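PDB 1YLM: hypothetical protein BSU32300 from Bacillus subtilis subsp. subtilis str. 168, which probably acts as the RNase toxin of a putative type VII toxin-antitoxin pair, a HepT-family homodimer probably neutralised by its cognate antitoxin YutD. Local coordinates for residues Ile41-Leu44 / Leu45-Ile49; Leu50-Gly53 / Asn54-Asp58; Ala94-Lys97 / Thr98-Gln102; His118-Ala121 / Leu122-Phe125. One frame throughout, in Å; residues are numbered along the deposited sequence.

Helix 32-59 is the common element: contact 1 (41-49) and contact 2 (50-58) are consecutive parts of it, their centres 13 Å apart. Contact 3 (94-102) carries Arg96, the active-site residue by similarity, and lies against this helix. Glu47 OE2 of contact 1 meets Arg96 NE in a salt bridge of 2.6 Å, and Leu50 CD1 of contact 2 packs on Arg96 CD at 3.7 Å. Contact 4 (118-125) reaches the helix separately, with Leu122 CD2 at 3.8 Å from Ile49 CD1 and the Phe125 ring near Ile49 and Thr52. Contacts 3 and 4 do not touch; their nearest atoms are about 9 Å apart.

Contact 1: Ile41-Leu44 / Leu45-Ile49; sequences IGHL and LIECI
Four regular i to i+4 bonds tie Ile41-Leu44 to Leu45-Ile49 as successive turns of helix 32-59, from Leu45 N to Ile41 O at 2.8 Å through to Cys48 N to Leu44 O at 3.0 Å. On one flank Ile41 and Leu45 lie alongside each other and point the same way, Ile41 CG2 resting 3.8 Å from Leu45 CD1. The polar flank pairs His43 with Glu47. With CG of His43 opposite its own backbone N (chi1 -177°), the imidazole swings over toward the next turn, and Glu47 CG comes within 3.4 Å of both CD2 and NE2 of that ring. The Glu47 chain folds at its second torsion (chi2 -40°), which brings OE2 to the ring edge, in plane, 3.8 Å from CD2; carboxylate and ring planes stand 59° apart. The His43 ring also meets its counterpart, His43 of the second subunit, and Tyr103 of that subunit packs on Glu47. The carboxylate itself is committed to Arg96, the active-site residue by similarity, through a salt bridge from OE2, with the His43 ring alongside Glu47 CG; this is consistent with Glu47 positioning the side chain of Arg96 from helix 32-59.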
ATOM      1  N   ILE A  41      -2.596   7.368   4.774  1.00 13.90           N
ATOM      2  CA  ILE A  41      -1.644   8.422   5.128  1.00 14.21           C
ATOM      3  C   ILE A  41      -0.314   7.827   5.633  1.00 13.94           C
ATOM      4  O   ILE A  41       0.771   8.221   5.157  1.00 14.04           O
ATOM      5  CB  ILE A  41      -2.220   9.400   6.192  1.00 14.20           C
ATOM      6  CG1 ILE A  41      -3.339  10.261   5.575  1.00 14.07           C
ATOM      7  CG2 ILE A  41      -1.091  10.281   6.751  1.00 15.45           C
ATOM      8  CD1 ILE A  41      -4.099  11.074   6.604  1.00 13.64           C
ATOM      9  N   GLY A  42      -0.397   6.904   6.592  1.00 13.80           N
ATOM     10  CA  GLY A  42       0.800   6.215   7.122  1.00 13.69           C
ATOM     11  C   GLY A  42       1.649   5.588   6.026  1.00 13.65           C
ATOM     12  O   GLY A  42       2.880   5.810   5.961  1.00 13.93           O
ATOM     13  N   HIS A  43       0.988   4.846   5.140  1.00 13.35           N
ATOM     14  CA  HIS A  43       1.629   4.189   3.997  1.00 13.54           C
ATOM     15  C   HIS A  43       2.317   5.234   3.117  1.00 13.91           C
ATOM     16  O   HIS A  43       3.518   5.109   2.813  1.00 13.02           O
ATOM     17  CB  HIS A  43       0.596   3.377   3.205  1.00 14.17           C
ATOM     18  CG  HIS A  43       1.173   2.601   2.061  1.00 15.09           C
ATOM     19  ND1 HIS A  43       0.384   1.975   1.118  1.00 17.82           N
ATOM     20  CD2 HIS A  43       2.457   2.329   1.719  1.00 16.03           C
ATOM     21  CE1 HIS A  43       1.158   1.351   0.245  1.00 17.22           C
ATOM     22  NE2 HIS A  43       2.421   1.577   0.569  1.00 15.97           N
ATOM     23  N   LEU A  44       1.564   6.277   2.738  1.00 14.01           N
ATOM     24  CA  LEU A  44       2.122   7.346   1.890  1.00 13.88           C
ATOM     25  C   LEU A  44       3.314   8.084   2.508  1.00 14.34           C
ATOM     26  O   LEU A  44       4.290   8.352   1.804  1.00 14.68           O
ATOM     27  CB  LEU A  44       1.032   8.321   1.439  1.00 13.68           C
ATOM     28  CG  LEU A  44      -0.055   7.695   0.547  1.00 12.99           C
ATOM     29  CD1 LEU A  44      -1.176   8.701   0.283  1.00 12.67           C
ATOM     30  CD2 LEU A  44       0.518   7.123  -0.767  1.00 14.05           C
ATOM     31  N   LEU A  45       3.231   8.427   3.795  1.00 14.34           N
ATOM     32  CA  LEU A  45       4.343   9.095   4.491  1.00 14.80           C
ATOM     33  C   LEU A  45       5.620   8.244   4.402  1.00 14.36           C
ATOM     34  O   LEU A  45       6.695   8.735   4.025  1.00 14.24           O
ATOM     35  CB  LEU A  45       3.981   9.377   5.965  1.00 14.55           C
ATOM     36  CG  LEU A  45       2.847  10.374   6.249  1.00 17.28           C
ATOM     37  CD1 LEU A  45       2.589  10.491   7.753  1.00 17.73           C
ATOM     38  CD2 LEU A  45       3.142  11.740   5.624  1.00 18.81           C
ATOM     39  N   ILE A  46       5.482   6.960   4.727  1.00 14.65           N
ATOM     40  CA  ILE A  46       6.601   5.997   4.688  1.00 14.28           C
ATOM     41  C   ILE A  46       7.203   5.884   3.273  1.00 14.41           C
ATOM     42  O   ILE A  46       8.429   5.982   3.101  1.00 14.29           O
ATOM     43  CB  ILE A  46       6.158   4.585   5.201  1.00 13.83           C
ATOM     44  CG1 ILE A  46       5.825   4.653   6.705  1.00 14.11           C
ATOM     45  CG2 ILE A  46       7.273   3.556   4.930  1.00 15.29           C
ATOM     46  CD1 ILE A  46       5.095   3.414   7.274  1.00 13.74           C
ATOM     47  N   GLU A  47       6.344   5.674   2.272  1.00 14.82           N
ATOM     48  CA  GLU A  47       6.794   5.506   0.879  1.00 15.33           C
ATOM     49  C   GLU A  47       7.522   6.746   0.356  1.00 15.23           C
ATOM     50  O   GLU A  47       8.546   6.616  -0.323  1.00 14.18           O
ATOM     51  CB  GLU A  47       5.637   5.152  -0.061  1.00 15.67           C
ATOM     52  CG  GLU A  47       5.053   3.738   0.071  1.00 19.51           C
ATOM     53  CD  GLU A  47       6.103   2.652   0.295  1.00 21.39           C
ATOM     54  OE1 GLU A  47       6.765   2.168  -0.667  1.00 21.54           O
ATOM     55  OE2 GLU A  47       6.248   2.274   1.455  1.00 24.01           O
ATOM     56  N   CYS A  48       6.992   7.931   0.674  1.00 14.55           N
ATOM     57  CA  CYS A  48       7.624   9.191   0.303  1.00 15.04           C
ATOM     58  C   CYS A  48       9.022   9.303   0.918  1.00 15.29           C
ATOM     59  O   CYS A  48       9.957   9.745   0.241  1.00 15.22           O
ATOM     60  CB  CYS A  48       6.796  10.377   0.778  1.00 15.02           C
ATOM     61  SG  CYS A  48       5.277  10.713  -0.177  1.00 16.72           S
ATOM     62  N   ILE A  49       9.161   8.913   2.186  1.00 14.69           N
ATOM     63  CA  ILE A  49      10.481   8.968   2.837  1.00 14.75           C
ATOM     64  C   ILE A  49      11.446   7.993   2.169  1.00 14.98           C
ATOM     65  O   ILE A  49      12.586   8.359   1.852  1.00 14.23           O
ATOM     66  CB  ILE A  49      10.399   8.692   4.343  1.00 14.99           C
ATOM     67  CG1 ILE A  49       9.639   9.828   5.053  1.00 13.39           C
ATOM     68  CG2 ILE A  49      11.814   8.490   4.935  1.00 13.44           C
ATOM     69  CD1 ILE A  49       9.177   9.429   6.484  1.00 14.03           C
TER

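Contact 2: Leu50-Gly53 / Asn54-Asp58; sequences LDTG and NDMID
Asp51 OD1 takes a 2.6 Å hydrogen bond from a water that also donates to Asn54 OD1 at 3.1 Å, so one water links the two side chains across a turn of helix. The other carboxylate oxygen, Asp51 OD2, is hydrogen-bonded to Tyr103 OH of the second subunit, which leaves Asp51 gripped at both oxygens. Asp55 follows one turn after Asp51. Its CG, opposite its own carbonyl carbon (chi1 -69°), sits only 3.2 Å from Asp51 O, and its OD2 accepts a 2.7 Å hydrogen bond from a second water, whose bond to Thr52 OG1 is long and weak. Lys8 forms a salt bridge to the same OD2, while Thr52 OG1 bonds back to Cys48 O inside the helix. All this lies on helix 32-59 of the all-helical HepT fold, and the backbone here is unbroken: Asn54 N reaches Leu50 O at 2.8 Å with a nearly straight N-H (170°), and Asp55, selenomethionine Met56 and Ile57 repeat the pattern. The apolar side differs in kind. Met56 lays its CG 3.1 Å from Thr52 O and 4.2 Å from Thr52 CG2, then bends at the next two torsions to run off toward Ile129 and Leu133 of helix 119-137. Ile57 CG1 lies 3.3 Å from Gly53 O, and the side chain packs on Ile74 and Pro65.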
ATOM      1  N   LEU A  50      10.998   6.758   1.959  1.00 14.91           N
ATOM      2  CA  LEU A  50      11.873   5.733   1.366  1.00 15.65           C
ATOM      3  C   LEU A  50      12.277   6.073  -0.063  1.00 16.00           C
ATOM      4  O   LEU A  50      13.446   5.906  -0.438  1.00 15.38           O
ATOM      5  CB  LEU A  50      11.192   4.368   1.399  1.00 16.01           C
ATOM      6  CG  LEU A  50      10.957   3.802   2.807  1.00 14.90           C
ATOM      7  CD1 LEU A  50      10.221   2.481   2.736  1.00 18.08           C
ATOM      8  CD2 LEU A  50      12.266   3.676   3.627  1.00 16.03           C
ATOM      9  N   ASP A  51      11.300   6.541  -0.848  1.00 15.57           N
ATOM     10  CA  ASP A  51      11.522   6.873  -2.256  1.00 16.00           C
ATOM     11  C   ASP A  51      12.466   8.064  -2.369  1.00 16.17           C
ATOM     12  O   ASP A  51      13.424   8.033  -3.158  1.00 16.00           O
ATOM     13  CB  ASP A  51      10.178   7.166  -2.966  1.00 15.96           C
ATOM     14  CG  ASP A  51       9.404   5.883  -3.323  1.00 17.73           C
ATOM     15  OD1 ASP A  51      10.003   4.793  -3.318  1.00 19.00           O
ATOM     16  OD2 ASP A  51       8.203   5.972  -3.633  1.00 16.27           O
ATOM     17  N   THR A  52      12.216   9.087  -1.554  1.00 15.41           N
ATOM     18  CA  THR A  52      13.107  10.264  -1.494  1.00 15.47           C
ATOM     19  C   THR A  52      14.518   9.863  -1.049  1.00 15.11           C
ATOM     20  O   THR A  52      15.524  10.263  -1.672  1.00 14.65           O
ATOM     21  CB  THR A  52      12.532  11.379  -0.584  1.00 15.61           C
ATOM     22  OG1 THR A  52      11.299  11.853  -1.154  1.00 18.09           O
ATOM     23  CG2 THR A  52      13.516  12.559  -0.500  1.00 15.91           C
ATOM     24  N   GLY A  53      14.597   9.062   0.011  1.00 15.70           N
ATOM     25  CA  GLY A  53      15.889   8.536   0.484  1.00 16.36           C
ATOM     26  C   GLY A  53      16.659   7.789  -0.595  1.00 16.72           C
ATOM     27  O   GLY A  53      17.855   8.069  -0.815  1.00 16.72           O
ATOM     28  N   ASN A  54      15.996   6.849  -1.273  1.00 16.83           N
ATOM     29  CA  ASN A  54      16.611   6.149  -2.414  1.00 17.16           C
ATOM     30  C   ASN A  54      17.089   7.111  -3.494  1.00 17.04           C
ATOM     31  O   ASN A  54      18.187   6.953  -4.019  1.00 16.32           O
ATOM     32  CB  ASN A  54      15.667   5.122  -3.063  1.00 18.03           C
ATOM     33  CG  ASN A  54      15.619   3.795  -2.318  1.00 20.93           C
ATOM     34  OD1 ASN A  54      14.557   3.164  -2.239  1.00 25.44           O
ATOM     35  ND2 ASN A  54      16.752   3.358  -1.784  1.00 21.91           N
ATOM     36  N   ASP A  55      16.254   8.086  -3.858  1.00 16.91           N
ATOM     37  CA  ASP A  55      16.627   9.057  -4.905  1.00 17.50           C
ATOM     38  C   ASP A  55      17.844   9.890  -4.480  1.00 16.65           C
ATOM     39  O   ASP A  55      18.745  10.165  -5.285  1.00 16.13           O
ATOM     40  CB  ASP A  55      15.432   9.958  -5.264  1.00 17.19           C
ATOM     41  CG  ASP A  55      14.322   9.200  -5.980  1.00 20.80           C
ATOM     42  OD1 ASP A  55      14.606   8.114  -6.537  1.00 21.35           O
ATOM     43  OD2 ASP A  55      13.168   9.681  -5.977  1.00 22.63           O
HETATM   44  N   MSE A  56      17.870  10.283  -3.214  1.00 16.67           N
HETATM   45  CA  MSE A  56      19.025  10.998  -2.631  1.00 16.72           C
HETATM   46  C   MSE A  56      20.309  10.158  -2.743  1.00 17.43           C
HETATM   47  O   MSE A  56      21.355  10.607  -3.202  1.00 16.33           O
HETATM   48  CB  MSE A  56      18.776  11.285  -1.145  1.00 16.73           C
HETATM   49  CG  MSE A  56      17.732  12.329  -0.821  1.00 17.37           C
HETATM   50 SE   MSE A  56      18.427  14.004  -0.949  1.00 28.13          SE
HETATM   51  CE  MSE A  56      17.947  14.328  -2.215  1.00  2.00           C
ATOM     52  N   ILE A  57      20.207   8.917  -2.294  1.00 17.73           N
ATOM     53  CA  ILE A  57      21.343   8.006  -2.249  1.00 17.90           C
ATOM     54  C   ILE A  57      21.878   7.740  -3.662  1.00 18.22           C
ATOM     55  O   ILE A  57      23.088   7.874  -3.914  1.00 18.64           O
ATOM     56  CB  ILE A  57      20.912   6.689  -1.534  1.00 17.76           C
ATOM     57  CG1 ILE A  57      20.796   6.924  -0.025  1.00 17.88           C
ATOM     58  CG2 ILE A  57      21.864   5.532  -1.859  1.00 19.79           C
ATOM     59  CD1 ILE A  57      20.130   5.744   0.740  1.00 17.91           C
ATOM     60  N   ASP A  58      20.978   7.410  -4.581  1.00 17.95           N
ATOM     61  CA  ASP A  58      21.347   7.152  -5.976  1.00 19.15           C
ATOM     62  C   ASP A  58      21.964   8.389  -6.637  1.00 19.05           C
ATOM     63  O   ASP A  58      23.017   8.287  -7.278  1.00 20.18           O
ATOM     64  CB  ASP A  58      20.148   6.674  -6.797  1.00 19.39           C
ATOM     65  CG  ASP A  58      19.627   5.305  -6.350  1.00 22.54           C
ATOM     66  OD1 ASP A  58      20.285   4.607  -5.535  1.00 24.95           O
ATOM     67  OD2 ASP A  58      18.533   4.933  -6.817  1.00 24.01           O
TER
HETATM   68  O   HOH W   1      12.357   4.038  -4.194  1.00 36.30           O
HETATM   69  O   HOH W   2      11.462  11.115  -4.527  1.00 24.25           O

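Contact 3: Ala94-Lys97 / Thr98-Gln102; sequences AYRK and TLVQQ
Lys97 runs from its backbone as a fully stretched chain past Gln101 and Gln102, which follow the short helix 96-100. Its CB lies beside Thr98 N; CG, opposite the lysine's own backbone N (chi1 -176°), comes 3.9 Å from Gln101 OE1. CD passes Gln102 OE1, and CE lies near both amide nitrogens, 3.5 Å from Gln101 NE2 and 3.6 Å from Gln102 NE2. At the tip, Lys97 NZ lies 4.1 Å from Gln102 NE2. The backbone O of Lys97 accepts two N-H groups, from Gln101 and from Gln102, the second at 2.9 Å and nearly straight (165°). The opposite end of the segment is aromatic. Thr98 CB sits over one face of the Tyr95 ring, 4.1 Å from its centroid and 10° off the normal, a CH-pi contact, whereas Leu99 comes to the ring edge with CG 3.7 Å from Tyr95 CD2. Tyr95 OH is held by Glu110 and by the backbone N of Asp107, which would hold the ring in place for both neighbours. Water joins Ala94 O to Thr98 N. Arg96 is extended as far as NE, where the guanidinium turns aside, one face of it covered by Val100 CG2; Glu47 forms a salt bridge to its NE and Tyr68 makes a cation-pi contact with it. The arrangement belongs to the RX(4)HXY motif of HepT RNases, assigned here by similarity, in which Arg96 is the active-site residue and Gln101 takes the place of the motif's histidine.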
ATOM      1  N   ALA A  94       9.210   1.160  10.405  1.00 16.56           N
ATOM      2  CA  ALA A  94       9.018  -0.205  10.893  1.00 16.91           C
ATOM      3  C   ALA A  94       7.560  -0.671  10.785  1.00 16.55           C
ATOM      4  O   ALA A  94       7.297  -1.872  10.807  1.00 16.98           O
ATOM      5  CB  ALA A  94       9.532  -0.325  12.329  1.00 17.02           C
ATOM      6  N   TYR A  95       6.625   0.277  10.636  1.00 16.38           N
ATOM      7  CA  TYR A  95       5.205  -0.068  10.445  1.00 16.76           C
ATOM      8  C   TYR A  95       4.839  -0.489   9.006  1.00 16.28           C
ATOM      9  O   TYR A  95       3.734  -0.964   8.754  1.00 15.29           O
ATOM     10  CB  TYR A  95       4.282   1.060  10.966  1.00 17.12           C
ATOM     11  CG  TYR A  95       2.979   0.531  11.533  1.00 18.69           C
ATOM     12  CD1 TYR A  95       2.947  -0.102  12.775  1.00 19.59           C
ATOM     13  CD2 TYR A  95       1.776   0.640  10.814  1.00 20.02           C
ATOM     14  CE1 TYR A  95       1.762  -0.599  13.301  1.00 19.42           C
ATOM     15  CE2 TYR A  95       0.575   0.118  11.332  1.00 18.17           C
ATOM     16  CZ  TYR A  95       0.581  -0.492  12.577  1.00 18.69           C
ATOM     17  OH  TYR A  95      -0.584  -1.003  13.129  1.00 17.53           O
ATOM     18  N   ARG A  96       5.771  -0.318   8.063  1.00 16.74           N
ATOM     19  CA  ARG A  96       5.495  -0.569   6.652  1.00 16.76           C
ATOM     20  C   ARG A  96       4.993  -1.983   6.398  1.00 16.74           C
ATOM     21  O   ARG A  96       4.021  -2.164   5.689  1.00 15.72           O
ATOM     22  CB  ARG A  96       6.721  -0.301   5.778  1.00 16.89           C
ATOM     23  CG  ARG A  96       6.389  -0.252   4.284  1.00 17.89           C
ATOM     24  CD  ARG A  96       7.661  -0.161   3.437  1.00 19.19           C
ATOM     25  NE  ARG A  96       7.349  -0.053   2.010  1.00 20.36           N
ATOM     26  CZ  ARG A  96       7.302  -1.068   1.151  1.00 23.66           C
ATOM     27  NH1 ARG A  96       7.560  -2.320   1.540  1.00 22.23           N
ATOM     28  NH2 ARG A  96       7.001  -0.829  -0.122  1.00 23.39           N
ATOM     29  N   LYS A  97       5.657  -2.984   6.971  1.00 16.94           N
ATOM     30  CA  LYS A  97       5.276  -4.375   6.704  1.00 17.96           C
ATOM     31  C   LYS A  97       3.830  -4.657   7.127  1.00 17.06           C
ATOM     32  O   LYS A  97       3.102  -5.359   6.424  1.00 17.11           O
ATOM     33  CB  LYS A  97       6.242  -5.355   7.397  1.00 17.67           C
ATOM     34  CG  LYS A  97       5.985  -6.826   7.085  1.00 21.15           C
ATOM     35  CD  LYS A  97       6.946  -7.717   7.895  1.00 20.87           C
ATOM     36  CE  LYS A  97       6.850  -9.202   7.489  1.00 25.29           C
ATOM     37  NZ  LYS A  97       7.893 -10.036   8.217  1.00 26.35           N
ATOM     38  N   THR A  98       3.416  -4.094   8.259  1.00 17.21           N
ATOM     39  CA  THR A  98       2.032  -4.219   8.709  1.00 17.28           C
ATOM     40  C   THR A  98       1.058  -3.595   7.709  1.00 17.65           C
ATOM     41  O   THR A  98       0.015  -4.179   7.388  1.00 16.72           O
ATOM     42  CB  THR A  98       1.835  -3.601  10.112  1.00 18.22           C
ATOM     43  OG1 THR A  98       2.691  -4.288  11.045  1.00 19.65           O
ATOM     44  CG2 THR A  98       0.382  -3.756  10.557  1.00 16.85           C
ATOM     45  N   LEU A  99       1.409  -2.419   7.201  1.00 17.36           N
ATOM     46  CA  LEU A  99       0.529  -1.710   6.265  1.00 17.33           C
ATOM     47  C   LEU A  99       0.419  -2.365   4.896  1.00 18.02           C
ATOM     48  O   LEU A  99      -0.666  -2.367   4.304  1.00 18.10           O
ATOM     49  CB  LEU A  99       0.963  -0.249   6.129  1.00 16.99           C
ATOM     50  CG  LEU A  99       0.585   0.624   7.330  1.00 15.49           C
ATOM     51  CD1 LEU A  99       1.380   1.932   7.278  1.00 14.97           C
ATOM     52  CD2 LEU A  99      -0.926   0.907   7.369  1.00 17.39           C
ATOM     53  N   VAL A 100       1.526  -2.933   4.399  1.00 18.21           N
ATOM     54  CA  VAL A 100       1.568  -3.429   3.011  1.00 18.93           C
ATOM     55  C   VAL A 100       1.484  -4.948   2.861  1.00 19.93           C
ATOM     56  O   VAL A 100       1.062  -5.447   1.815  1.00 20.42           O
ATOM     57  CB  VAL A 100       2.798  -2.893   2.228  1.00 19.09           C
ATOM     58  CG1 VAL A 100       2.890  -1.370   2.372  1.00 19.15           C
ATOM     59  CG2 VAL A 100       4.072  -3.564   2.687  1.00 20.04           C
ATOM     60  N   GLN A 101       1.904  -5.672   3.889  1.00 19.88           N
ATOM     61  CA  GLN A 101       1.982  -7.124   3.816  1.00 20.68           C
ATOM     62  C   GLN A 101       1.070  -7.821   4.833  1.00 19.71           C
ATOM     63  O   GLN A 101       0.346  -8.748   4.471  1.00 20.39           O
ATOM     64  CB  GLN A 101       3.433  -7.565   3.993  1.00 21.43           C
ATOM     65  CG  GLN A 101       3.668  -9.038   3.746  1.00 24.75           C
ATOM     66  CD  GLN A 101       5.098  -9.434   4.049  1.00 30.31           C
ATOM     67  OE1 GLN A 101       6.038  -8.723   3.686  1.00 34.14           O
ATOM     68  NE2 GLN A 101       5.275 -10.565   4.727  1.00 33.79           N
ATOM     69  N   GLN A 102       1.105  -7.378   6.086  1.00 19.23           N
ATOM     70  CA  GLN A 102       0.310  -8.008   7.145  1.00 19.58           C
ATOM     71  C   GLN A 102      -0.863  -7.106   7.521  1.00 18.63           C
ATOM     72  O   GLN A 102      -1.083  -6.762   8.691  1.00 18.10           O
ATOM     73  CB  GLN A 102       1.190  -8.349   8.364  1.00 19.51           C
ATOM     74  CG  GLN A 102       2.299  -9.388   8.075  1.00 22.59           C
ATOM     75  CD  GLN A 102       3.319  -9.509   9.213  1.00 23.30           C
ATOM     76  OE1 GLN A 102       3.490  -8.595  10.018  1.00 28.58           O
ATOM     77  NE2 GLN A 102       4.019 -10.637   9.259  1.00 28.77           N
TER
HETATM   78  O   HOH W   3       5.340  -3.604  10.511  1.00 20.80           O

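Contact 4: His118-Ala121 / Leu122-Phe125; sequences HQTA and LQDF
Gln119 and Gln123 cross at a slant near the start of helix 119-137, their amide planes 84° apart, almost perpendicular. Their nitrogens come within 3.5 Å, Gln119 NE2 to Gln123 NE2, an approach of two donors and not a bond; Gln119 NE2 is hydrogen-bonded to Asp24 OD1. The two chains reach this meeting differently: Gln119 puts CG opposite its backbone N (chi1 -168°), while Gln123 puts CG opposite its carbonyl carbon (chi1 -63°), and that lays Gln123 CG 3.1 Å from Gln119 O. Thr120 and Asp124 behave otherwise, lying side by side and pointing the same way, with Thr120 CG2 3.7 Å from Asp124 OD2. On the buried side Leu122 sets CG 3.3 Å from His118 O and turns its methyls toward Phe16, Leu20 and Ile49, and Phe125 leads away from the turn to meet Leu89 and Ile49. His118 holds the N-cap position, its ND1 hydrogen-bonded to Glu88, and its carbonyl accepts Leu122 N at 3.0 Å. Gln123 N to Gln119 O follows at 2.8 Å, but the bond from Phe125 N to Ala121 O is weak. The chemistry thus divides the turn: leucine and phenylalanine join the hydrophobic core between helices 6-23, 32-59 and 83-93, while Thr120 and Asp124 meet by a methyl-to-carboxylate contact, Asp124 adding a long, weak ion pair to Arg128.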
ATOM      1  N   HIS A 118       6.132  11.198  16.356  1.00 21.03           N
ATOM      2  CA  HIS A 118       7.263  11.616  15.517  1.00 20.96           C
ATOM      3  C   HIS A 118       6.883  12.725  14.555  1.00 21.03           C
ATOM      4  O   HIS A 118       7.522  12.902  13.525  1.00 20.64           O
ATOM      5  CB  HIS A 118       7.856  10.396  14.794  1.00 20.66           C
ATOM      6  CG  HIS A 118       8.171   9.257  15.722  1.00 21.55           C
ATOM      7  ND1 HIS A 118       9.015   9.398  16.806  1.00 23.18           N
ATOM      8  CD2 HIS A 118       7.721   7.981  15.762  1.00 21.35           C
ATOM      9  CE1 HIS A 118       9.095   8.248  17.454  1.00 22.47           C
ATOM     10  NE2 HIS A 118       8.316   7.371  16.845  1.00 23.68           N
ATOM     11  N   GLN A 119       5.855  13.498  14.906  1.00 21.01           N
ATOM     12  CA  GLN A 119       5.325  14.488  13.984  1.00 21.65           C
ATOM     13  C   GLN A 119       6.344  15.595  13.671  1.00 21.44           C
ATOM     14  O   GLN A 119       6.460  16.015  12.522  1.00 21.31           O
ATOM     15  CB  GLN A 119       3.995  15.058  14.494  1.00 22.32           C
ATOM     16  CG  GLN A 119       3.252  15.878  13.442  1.00 23.91           C
ATOM     17  CD  GLN A 119       1.840  16.225  13.840  1.00 26.31           C
ATOM     18  OE1 GLN A 119       1.243  15.563  14.680  1.00 29.13           O
ATOM     19  NE2 GLN A 119       1.292  17.267  13.225  1.00 26.69           N
ATOM     20  N   THR A 120       7.107  16.038  14.671  1.00 21.62           N
ATOM     21  CA  THR A 120       8.131  17.066  14.431  1.00 21.80           C
ATOM     22  C   THR A 120       9.223  16.612  13.431  1.00 21.31           C
ATOM     23  O   THR A 120       9.557  17.360  12.501  1.00 21.62           O
ATOM     24  CB  THR A 120       8.767  17.583  15.750  1.00 22.78           C
ATOM     25  OG1 THR A 120       7.749  18.188  16.569  1.00 24.39           O
ATOM     26  CG2 THR A 120       9.829  18.636  15.456  1.00 23.27           C
ATOM     27  N   ALA A 121       9.770  15.409  13.622  1.00 20.74           N
ATOM     28  CA  ALA A 121      10.740  14.829  12.679  1.00 20.63           C
ATOM     29  C   ALA A 121      10.108  14.680  11.286  1.00 20.79           C
ATOM     30  O   ALA A 121      10.744  14.962  10.261  1.00 20.31           O
ATOM     31  CB  ALA A 121      11.255  13.501  13.171  1.00 19.86           C
ATOM     32  N   LEU A 122       8.844  14.270  11.245  1.00 20.21           N
ATOM     33  CA  LEU A 122       8.134  14.202   9.958  1.00 20.54           C
ATOM     34  C   LEU A 122       8.041  15.562   9.255  1.00 20.92           C
ATOM     35  O   LEU A 122       8.407  15.685   8.081  1.00 20.11           O
ATOM     36  CB  LEU A 122       6.749  13.558  10.128  1.00 20.50           C
ATOM     37  CG  LEU A 122       6.771  12.054  10.432  1.00 19.58           C
ATOM     38  CD1 LEU A 122       5.403  11.568  10.875  1.00 19.56           C
ATOM     39  CD2 LEU A 122       7.266  11.253   9.216  1.00 19.21           C
ATOM     40  N   GLN A 123       7.589  16.582   9.981  1.00 21.13           N
ATOM     41  CA  GLN A 123       7.503  17.945   9.458  1.00 22.68           C
ATOM     42  C   GLN A 123       8.850  18.473   8.968  1.00 21.67           C
ATOM     43  O   GLN A 123       8.916  19.192   7.978  1.00 21.45           O
ATOM     44  CB  GLN A 123       6.960  18.902  10.525  1.00 22.61           C
ATOM     45  CG  GLN A 123       5.534  18.597  10.976  1.00 25.71           C
ATOM     46  CD  GLN A 123       5.099  19.439  12.168  1.00 25.43           C
ATOM     47  OE1 GLN A 123       5.928  19.926  12.944  1.00 32.03           O
ATOM     48  NE2 GLN A 123       3.795  19.608  12.322  1.00 28.83           N
ATOM     49  N   ASP A 124       9.917  18.118   9.676  1.00 21.28           N
ATOM     50  CA  ASP A 124      11.257  18.598   9.338  1.00 20.68           C
ATOM     51  C   ASP A 124      11.930  17.867   8.184  1.00 19.54           C
ATOM     52  O   ASP A 124      12.878  18.388   7.607  1.00 18.07           O
ATOM     53  CB  ASP A 124      12.160  18.535  10.570  1.00 20.95           C
ATOM     54  CG  ASP A 124      11.783  19.570  11.612  1.00 22.10           C
ATOM     55  OD1 ASP A 124      11.080  20.541  11.263  1.00 25.73           O
ATOM     56  OD2 ASP A 124      12.195  19.407  12.772  1.00 23.42           O
ATOM     57  N   PHE A 125      11.449  16.665   7.857  1.00 19.06           N
ATOM     58  CA  PHE A 125      12.078  15.847   6.804  1.00 18.55           C
ATOM     59  C   PHE A 125      12.203  16.575   5.443  1.00 18.09           C
ATOM     60  O   PHE A 125      13.296  16.606   4.868  1.00 17.21           O
ATOM     61  CB  PHE A 125      11.378  14.487   6.663  1.00 18.67           C
ATOM     62  CG  PHE A 125      11.979  13.593   5.598  1.00 19.02           C
ATOM     63  CD1 PHE A 125      13.191  12.919   5.827  1.00 20.34           C
ATOM     64  CD2 PHE A 125      11.353  13.433   4.371  1.00 19.81           C
ATOM     65  CE1 PHE A 125      13.756  12.111   4.840  1.00 19.28           C
ATOM     66  CE2 PHE A 125      11.897  12.601   3.385  1.00 20.16           C
ATOM     67  CZ  PHE A 125      13.093  11.944   3.617  1.00 18.34           C
TER